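Local coordinates for uncharacterized protein BAD_0989 (Bifidobacterium adolescentis ATCC 15703, PDB 3CYM) that is of unknown function but is probably a nucleic-acid-binding 3'-5' exonuclease related to ribonuclease D, carrying an HRDC domain, at residues W84-F87 with N88-V91; W195-E198 with E199-A203; L71-P74 with Q75-A78. One frame throughout, in Å; residues are numbered along the deposited sequence.

Interaction 1. Residues W84-F87 with N88-V91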
loop_
_atom_site.group_PDB
_atom_site.type_symbol
_atom_site.label_atom_id
_atom_site.label_comp_id
_atom_site.label_asym_id
_atom_site.label_seq_id
_atom_site.Cartn_x
_atom_site.Cartn_y
_atom_site.Cartn_z
ATOM N N TRP A 84 -12.257 -15.167 -13.820
ATOM C CA TRP A 84 -11.900 -15.146 -12.401
ATOM C C TRP A 84 -13.073 -15.524 -11.491
ATOM O O TRP A 84 -12.887 -15.739 -10.289
ATOM C CB TRP A 84 -11.270 -13.800 -11.988
ATOM C CG TRP A 84 -9.787 -13.723 -12.290
ATOM C CD1 TRP A 84 -9.187 -13.001 -13.286
ATOM C CD2 TRP A 84 -8.728 -14.415 -11.606
ATOM N NE1 TRP A 84 -7.825 -13.194 -13.260
ATOM C CE2 TRP A 84 -7.515 -14.057 -12.239
ATOM C CE3 TRP A 84 -8.687 -15.298 -10.513
ATOM C CZ2 TRP A 84 -6.269 -14.551 -11.816
ATOM C CZ3 TRP A 84 -7.449 -15.793 -10.096
ATOM C CH2 TRP A 84 -6.255 -15.413 -10.750
ATOM N N ASN A 85 -14.269 -15.612 -12.082
ATOM C CA ASN A 85 -15.462 -16.041 -11.358
ATOM C C ASN A 85 -15.438 -17.549 -11.097
ATOM O O ASN A 85 -16.083 -18.031 -10.169
ATOM C CB ASN A 85 -16.740 -15.630 -12.105
ATOM C CG ASN A 85 -17.116 -14.158 -11.892
ATOM O OD1 ASN A 85 -18.280 -13.844 -11.638
ATOM N ND2 ASN A 85 -16.141 -13.256 -12.011
ATOM N N ASP A 86 -14.678 -18.283 -11.911
ATOM C CA ASP A 86 -14.448 -19.713 -11.691
ATOM C C ASP A 86 -13.683 -19.897 -10.390
ATOM O O ASP A 86 -13.960 -20.818 -9.623
ATOM C CB ASP A 86 -13.630 -20.329 -12.827
ATOM C CG ASP A 86 -14.321 -20.244 -14.173
ATOM O OD1 ASP A 86 -15.552 -20.020 -14.218
ATOM O OD2 ASP A 86 -13.618 -20.406 -15.194
ATOM N N PHE A 87 -12.722 -19.004 -10.163
ATOM C CA PHE A 87 -11.920 -18.965 -8.950
ATOM C C PHE A 87 -12.763 -18.763 -7.690
ATOM O O PHE A 87 -12.591 -19.479 -6.715
ATOM C CB PHE A 87 -10.859 -17.863 -9.061
ATOM C CG PHE A 87 -9.866 -17.880 -7.954
ATOM C CD1 PHE A 87 -8.703 -18.614 -8.073
ATOM C CD2 PHE A 87 -10.098 -17.175 -6.777
ATOM C CE1 PHE A 87 -7.792 -18.640 -7.042
ATOM C CE2 PHE A 87 -9.193 -17.207 -5.739
ATOM C CZ PHE A 87 -8.046 -17.946 -5.866
ATOM N N ASN A 88 -13.659 -17.780 -7.722
ATOM C CA ASN A 88 -14.552 -17.476 -6.605
ATOM C C ASN A 88 -15.475 -18.631 -6.236
ATOM O O ASN A 88 -15.752 -18.875 -5.053
ATOM C CB ASN A 88 -15.417 -16.264 -6.947
ATOM C CG ASN A 88 -14.616 -15.007 -7.114
ATOM O OD1 ASN A 88 -13.659 -14.757 -6.376
ATOM N ND2 ASN A 88 -15.011 -14.188 -8.079
ATOM N N ARG A 89 -15.962 -19.320 -7.265
ATOM C CA ARG A 89 -16.851 -20.463 -7.093
ATOM C C ARG A 89 -16.089 -21.651 -6.528
ATOM O O ARG A 89 -16.613 -22.395 -5.697
ATOM C CB ARG A 89 -17.538 -20.810 -8.419
ATOM C CG ARG A 89 -18.481 -19.691 -8.908
ATOM C CD ARG A 89 -19.385 -20.098 -10.061
ATOM N NE ARG A 89 -18.640 -20.556 -11.228
ATOM C CZ ARG A 89 -18.612 -21.814 -11.654
ATOM N NH1 ARG A 89 -19.303 -22.750 -11.014
ATOM N NH2 ARG A 89 -17.896 -22.132 -12.725
ATOM N N ALA A 90 -14.841 -21.796 -6.964
ATOM C CA ALA A 90 -13.947 -22.833 -6.458
ATOM C C ALA A 90 -13.594 -22.648 -4.973
ATOM O O ALA A 90 -13.487 -23.622 -4.227
ATOM C CB ALA A 90 -12.692 -22.870 -7.295
ATOM N N VAL A 91 -13.426 -21.399 -4.553
ATOM C CA VAL A 91 -12.958 -21.066 -3.201
ATOM C C VAL A 91 -14.136 -20.871 -2.231
ATOM O O VAL A 91 -14.084 -21.272 -1.052
ATOM C CB VAL A 91 -12.026 -19.806 -3.254
ATOM C CG1 VAL A 91 -11.774 -19.205 -1.877
ATOM C CG2 VAL A 91 -10.702 -20.150 -3.934
HETATM O O HOH W 1 -17.721 -18.739 -13.361
#
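D86 and R89, whose CA atoms lie 5.2 Å apart, sit with F87 and V91 on the two turns of helix 84-91, where N85 O, D86 O and F87 O each accept an i to i+4 backbone hydrogen bond and the bond from N88 N to W84 O is weak. The side-chain evidence divides between a polar and an apolar flank. On the polar one, D86 and R89 run side by side in the same direction; the salt bridge between D86 OD1 and R89 NH2 is long at 3.5 Å and its hydrogen bond weak, though the N-H is well directed (164°). The carboxylate oxygen comes to the edge of the guanidinium, near its plane, although the two planes stand 87° apart. A water also bridges the pair, donating to D86 OD1 at 2.7 Å and accepting from R89 NE at 2.9 Å, so the arginine is reached through two of its nitrogens. The bend of the R89 chain at chi3 (-58°) turns the guanidinium back along the helix toward D86.

On the apolar flank F87 and V91, four residues apart, make a CH-pi contact. V91 CG2 stands over one face of the F87 ring, 4.1 Å from its centroid and displaced toward the rim. With CG anti to the backbone N, the F87 ring lies where V91, one turn on, can set CG2 over its face. N88 belongs to neither pair: its OD1 accepts from E114 N and its ND2 donates to G112 O, tying the helix to the segment after helix 101-111.

F87 and V91 both pack on L34 of helix 24-35 and L41 of strand 40-47, while F87 also meets F62 of strand 57-65; the helix thus lies against the central sheet of the exonuclease fold, with helix 24-35 beside it.

Interaction 2. Residues W195-E198 with E199-A203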
loop_
_atom_site.group_PDB
_atom_site.type_symbol
_atom_site.label_atom_id
_atom_site.label_comp_id
_atom_site.label_asym_id
_atom_site.label_seq_id
_atom_site.Cartn_x
_atom_site.Cartn_y
_atom_site.Cartn_z
ATOM N N TRP A 195 -11.324 -8.715 18.860
ATOM C CA TRP A 195 -10.679 -7.486 18.401
ATOM C C TRP A 195 -10.132 -7.753 17.012
ATOM O O TRP A 195 -10.379 -6.977 16.092
ATOM C CB TRP A 195 -9.497 -7.119 19.292
ATOM C CG TRP A 195 -9.787 -6.670 20.687
ATOM C CD1 TRP A 195 -10.972 -6.729 21.361
ATOM C CD2 TRP A 195 -8.832 -6.123 21.598
ATOM N NE1 TRP A 195 -10.816 -6.238 22.630
ATOM C CE2 TRP A 195 -9.510 -5.855 22.802
ATOM C CE3 TRP A 195 -7.461 -5.827 21.507
ATOM C CZ2 TRP A 195 -8.869 -5.301 23.917
ATOM C CZ3 TRP A 195 -6.825 -5.267 22.609
ATOM C CH2 TRP A 195 -7.528 -5.016 23.798
ATOM N N ALA A 196 -9.399 -8.865 16.887
ATOM C CA ALA A 196 -8.863 -9.349 15.612
ATOM C C ALA A 196 -9.947 -9.452 14.542
ATOM O O ALA A 196 -9.835 -8.812 13.490
ATOM C CB ALA A 196 -8.155 -10.677 15.797
ATOM N N GLN A 197 -11.004 -10.210 14.835
ATOM C CA GLN A 197 -12.124 -10.370 13.908
ATOM C C GLN A 197 -12.719 -9.043 13.401
ATOM O O GLN A 197 -12.925 -8.887 12.191
ATOM C CB GLN A 197 -13.207 -11.275 14.515
ATOM C CG GLN A 197 -14.222 -11.821 13.508
ATOM C CD GLN A 197 -13.564 -12.330 12.227
ATOM O OE1 GLN A 197 -12.679 -13.189 12.261
ATOM N NE2 GLN A 197 -14.000 -11.800 11.093
ATOM N N GLU A 198 -12.951 -8.089 14.312
ATOM C CA GLU A 198 -13.442 -6.738 13.957
ATOM C C GLU A 198 -12.474 -5.965 13.056
ATOM O O GLU A 198 -12.896 -5.179 12.194
ATOM C CB GLU A 198 -13.701 -5.902 15.215
ATOM C CG GLU A 198 -14.968 -6.243 15.979
ATOM C CD GLU A 198 -15.321 -5.201 17.036
ATOM O OE1 GLU A 198 -15.841 -5.590 18.103
ATOM O OE2 GLU A 198 -15.088 -3.995 16.805
ATOM N N GLU A 199 -11.175 -6.177 13.272
ATOM C CA GLU A 199 -10.160 -5.529 12.465
ATOM C C GLU A 199 -10.085 -6.156 11.085
ATOM O O GLU A 199 -9.751 -5.471 10.120
ATOM C CB GLU A 199 -8.795 -5.568 13.148
ATOM C CG GLU A 199 -8.666 -4.696 14.383
ATOM C CD GLU A 199 -8.951 -3.239 14.108
ATOM O OE1 GLU A 199 -9.970 -2.738 14.631
ATOM O OE2 GLU A 199 -8.168 -2.599 13.370
ATOM N N PHE A 200 -10.410 -7.447 10.993
ATOM C CA PHE A 200 -10.450 -8.148 9.703
ATOM C C PHE A 200 -11.669 -7.711 8.880
ATOM O O PHE A 200 -11.551 -7.375 7.685
ATOM C CB PHE A 200 -10.497 -9.667 9.892
ATOM C CG PHE A 200 -9.363 -10.229 10.698
ATOM C CD1 PHE A 200 -8.118 -9.603 10.742
ATOM C CD2 PHE A 200 -9.536 -11.423 11.396
ATOM C CE1 PHE A 200 -7.087 -10.141 11.489
ATOM C CE2 PHE A 200 -8.512 -11.970 12.135
ATOM C CZ PHE A 200 -7.283 -11.339 12.183
ATOM N N ASP A 201 -12.835 -7.734 9.530
ATOM C CA ASP A 201 -14.080 -7.229 8.960
ATOM C C ASP A 201 -13.917 -5.848 8.317
ATOM O O ASP A 201 -14.347 -5.633 7.187
ATOM C CB ASP A 201 -15.151 -7.139 10.048
ATOM C CG ASP A 201 -15.685 -8.496 10.473
ATOM O OD1 ASP A 201 -15.413 -9.506 9.793
ATOM O OD2 ASP A 201 -16.398 -8.541 11.494
ATOM N N TYR A 202 -13.288 -4.932 9.052
ATOM C CA TYR A 202 -13.057 -3.558 8.621
ATOM C C TYR A 202 -12.048 -3.442 7.469
ATOM O O TYR A 202 -12.247 -2.646 6.541
ATOM C CB TYR A 202 -12.598 -2.727 9.823
ATOM C CG TYR A 202 -12.128 -1.322 9.502
ATOM C CD1 TYR A 202 -13.041 -0.301 9.242
ATOM C CD2 TYR A 202 -10.764 -1.008 9.493
ATOM C CE1 TYR A 202 -12.604 0.993 8.966
ATOM C CE2 TYR A 202 -10.319 0.278 9.215
ATOM C CZ TYR A 202 -11.241 1.270 8.955
ATOM O OH TYR A 202 -10.801 2.539 8.683
ATOM N N ALA A 203 -10.965 -4.216 7.547
ATOM C CA ALA A 203 -9.930 -4.242 6.503
ATOM C C ALA A 203 -10.476 -4.750 5.171
ATOM O O ALA A 203 -10.110 -4.245 4.110
ATOM C CB ALA A 203 -8.764 -5.092 6.942
#
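Q197 meets D201 and F200 through a folded side chain: CG is anti to the backbone N, and a bend at chi2 (44°) carries the amide along the helix toward the next turn. From there NE2 donates to D201 OD1 at 3.0 Å. The bond is bent, 136° at the hydrogen; the acceptor lies close to the amide plane of Q197, but the donor approaches from above the carboxylate, 49° out of its plane. The other end of the amide, OE1, comes to the edge of the F200 ring, 3.7 Å from CD2, with amide and ring planes steeply inclined.

The spacing is that of an i to i+4 side-chain pair on helix 193-207, superposed on regular alpha-helical backbone bonding. The bond from D201 N to Q197 O is nearly straight, at 2.9 Å, so the same two residues are joined through both backbone and side chain.

The F200 ring folds back over the backbone of the preceding turn. A196 O sits 3.1 Å above the ring plane, over its centre, while accepting the F200 N hydrogen bond; A196 CB reaches F200 CZ at 3.8 Å. Beyond the helix, F200 meets F119 of strand 117-120, and A196 packs on L127 of helix 121-127.

The acidic side chains E198 and E199 turn toward the C-terminal part of the chain. E199 OE1 pairs with R417 and accepts from W419 NE1, E198 OE2 accepts from W419 N, and the W195 ring stacks on that of W419.

Interaction 3. Residues L71-P74 with Q75-A78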
loop_
_atom_site.group_PDB
_atom_site.type_symbol
_atom_site.label_atom_id
_atom_site.label_comp_id
_atom_site.label_asym_id
_atom_site.label_seq_id
_atom_site.Cartn_x
_atom_site.Cartn_y
_atom_site.Cartn_z
ATOM N N LEU A 71 0.941 -20.123 -8.811
ATOM C CA LEU A 71 1.472 -18.819 -9.201
ATOM C C LEU A 71 0.809 -18.410 -10.506
ATOM O O LEU A 71 1.115 -18.958 -11.555
ATOM C CB LEU A 71 3.003 -18.855 -9.366
ATOM C CG LEU A 71 3.863 -19.417 -8.230
ATOM C CD1 LEU A 71 5.312 -19.195 -8.527
ATOM C CD2 LEU A 71 3.522 -18.762 -6.922
ATOM N N LEU A 72 -0.106 -17.452 -10.438
ATOM C CA LEU A 72 -0.979 -17.172 -11.563
ATOM C C LEU A 72 -0.560 -15.880 -12.249
ATOM O O LEU A 72 -0.453 -14.838 -11.606
ATOM C CB LEU A 72 -2.448 -17.090 -11.114
ATOM C CG LEU A 72 -3.344 -18.217 -10.525
ATOM C CD1 LEU A 72 -3.829 -19.228 -11.534
ATOM C CD2 LEU A 72 -2.781 -18.946 -9.324
ATOM N N ASP A 73 -0.319 -15.968 -13.557
ATOM C CA ASP A 73 0.036 -14.826 -14.402
ATOM C C ASP A 73 -1.244 -14.130 -14.868
ATOM O O ASP A 73 -1.876 -14.617 -15.794
ATOM C CB ASP A 73 0.828 -15.353 -15.616
ATOM C CG ASP A 73 1.359 -14.246 -16.552
ATOM O OD1 ASP A 73 0.908 -13.081 -16.520
ATOM O OD2 ASP A 73 2.253 -14.573 -17.364
ATOM N N PRO A 74 -1.613 -12.980 -14.251
ATOM C CA PRO A 74 -2.891 -12.324 -14.568
ATOM C C PRO A 74 -3.027 -11.868 -16.030
ATOM O O PRO A 74 -4.087 -12.047 -16.627
ATOM C CB PRO A 74 -2.914 -11.110 -13.623
ATOM C CG PRO A 74 -1.940 -11.440 -12.539
ATOM C CD PRO A 74 -0.864 -12.214 -13.235
ATOM N N GLN A 75 -1.952 -11.317 -16.586
ATOM C CA GLN A 75 -1.937 -10.768 -17.946
ATOM C C GLN A 75 -2.093 -11.852 -19.009
ATOM O O GLN A 75 -2.906 -11.713 -19.917
ATOM C CB GLN A 75 -0.657 -9.955 -18.194
ATOM C CG GLN A 75 -0.593 -8.629 -17.430
ATOM C CD GLN A 75 -0.305 -8.806 -15.944
ATOM O OE1 GLN A 75 0.243 -9.828 -15.523
ATOM N NE2 GLN A 75 -0.677 -7.814 -15.144
ATOM N N ALA A 76 -1.328 -12.935 -18.873
ATOM C CA ALA A 76 -1.472 -14.103 -19.741
ATOM C C ALA A 76 -2.853 -14.750 -19.628
ATOM O O ALA A 76 -3.407 -15.184 -20.632
ATOM C CB ALA A 76 -0.389 -15.121 -19.450
ATOM N N LEU A 77 -3.402 -14.802 -18.415
ATOM C CA LEU A 77 -4.700 -15.438 -18.185
ATOM C C LEU A 77 -5.864 -14.593 -18.684
ATOM O O LEU A 77 -6.877 -15.136 -19.106
ATOM C CB LEU A 77 -4.898 -15.806 -16.707
ATOM C CG LEU A 77 -4.029 -16.910 -16.091
ATOM C CD1 LEU A 77 -4.265 -17.006 -14.584
ATOM C CD2 LEU A 77 -4.242 -18.255 -16.764
ATOM N N ALA A 78 -5.718 -13.272 -18.632
ATOM C CA ALA A 78 -6.679 -12.367 -19.268
ATOM C C ALA A 78 -6.698 -12.542 -20.797
ATOM O O ALA A 78 -7.765 -12.552 -21.415
ATOM C CB ALA A 78 -6.385 -10.919 -18.894
#
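D73 presents its carboxylate face-on to the start of helix 74-79: A76 N donates to OD1 from above the carboxylate plane, 73° out of it, at 3.2 Å. That approach is nevertheless straight at the hydrogen, 177°. At the other end of the group, OD2 lies 3.4 Å from A76 CB, so the methyl packs against the carboxylate. The Q75 amide is the second flat group. It lies alongside the P74 ring, both side chains pointing the same way, with OE1 3.5 Å from P74 CD; its NE2 donates to E56 OE2 and D57 O.

The arrangement is an N-cap. D73 is the residue just before the helix, and its side chain receives an amide of the first turn, which has no carbonyl of a preceding helical turn to bond. Holding CG anti to the backbone N (chi1 -176°) swings the carboxylate over that turn. P74 follows in the first helical position, where a proline fits because no backbone donor is required. Regular bonding begins at once: L77 N donates to D73 O at 3.0 Å and A78 N to P74 O at 2.9 Å.

Below the cap, L77 CD1 meets L72 CD1 at 3.8 Å, joining the new helix to the end of strand 68-72. Both leucines pack on F27 of helix 24-35, and L72 also touches I21 of strand 20-21.

The D73 carboxylate has a second commitment, since OD2 forms a salt bridge with R159. With a cationic neighbour on one oxygen and a helix N-terminus at the other, the buried acid would probably be stabilised in its ionised form, and its negative charge should interact favourably with the helix dipole.

Along the chain the order is interaction 3, interaction 1, interaction 2. Interactions 3 and 1 lie within the 3'-5' exonuclease domain, with centres 15 Å apart: strand 68-72 leads into helix 74-79, and helix 84-91 follows. They touch where the W84 ring packs on L72 and L77, W84 CH2 coming 4.0 Å from L72 CG, and F27 of helix 24-35 reaches both. Interaction 2, on helix 193-207, is separate, its centre 24 Å from that of interaction 1 and 30 Å from that of interaction 3. Two contacts therefore build one flank of the exonuclease fold, while the third joins strand 117-120 and helix 121-127 to the C-terminal helix 418-433.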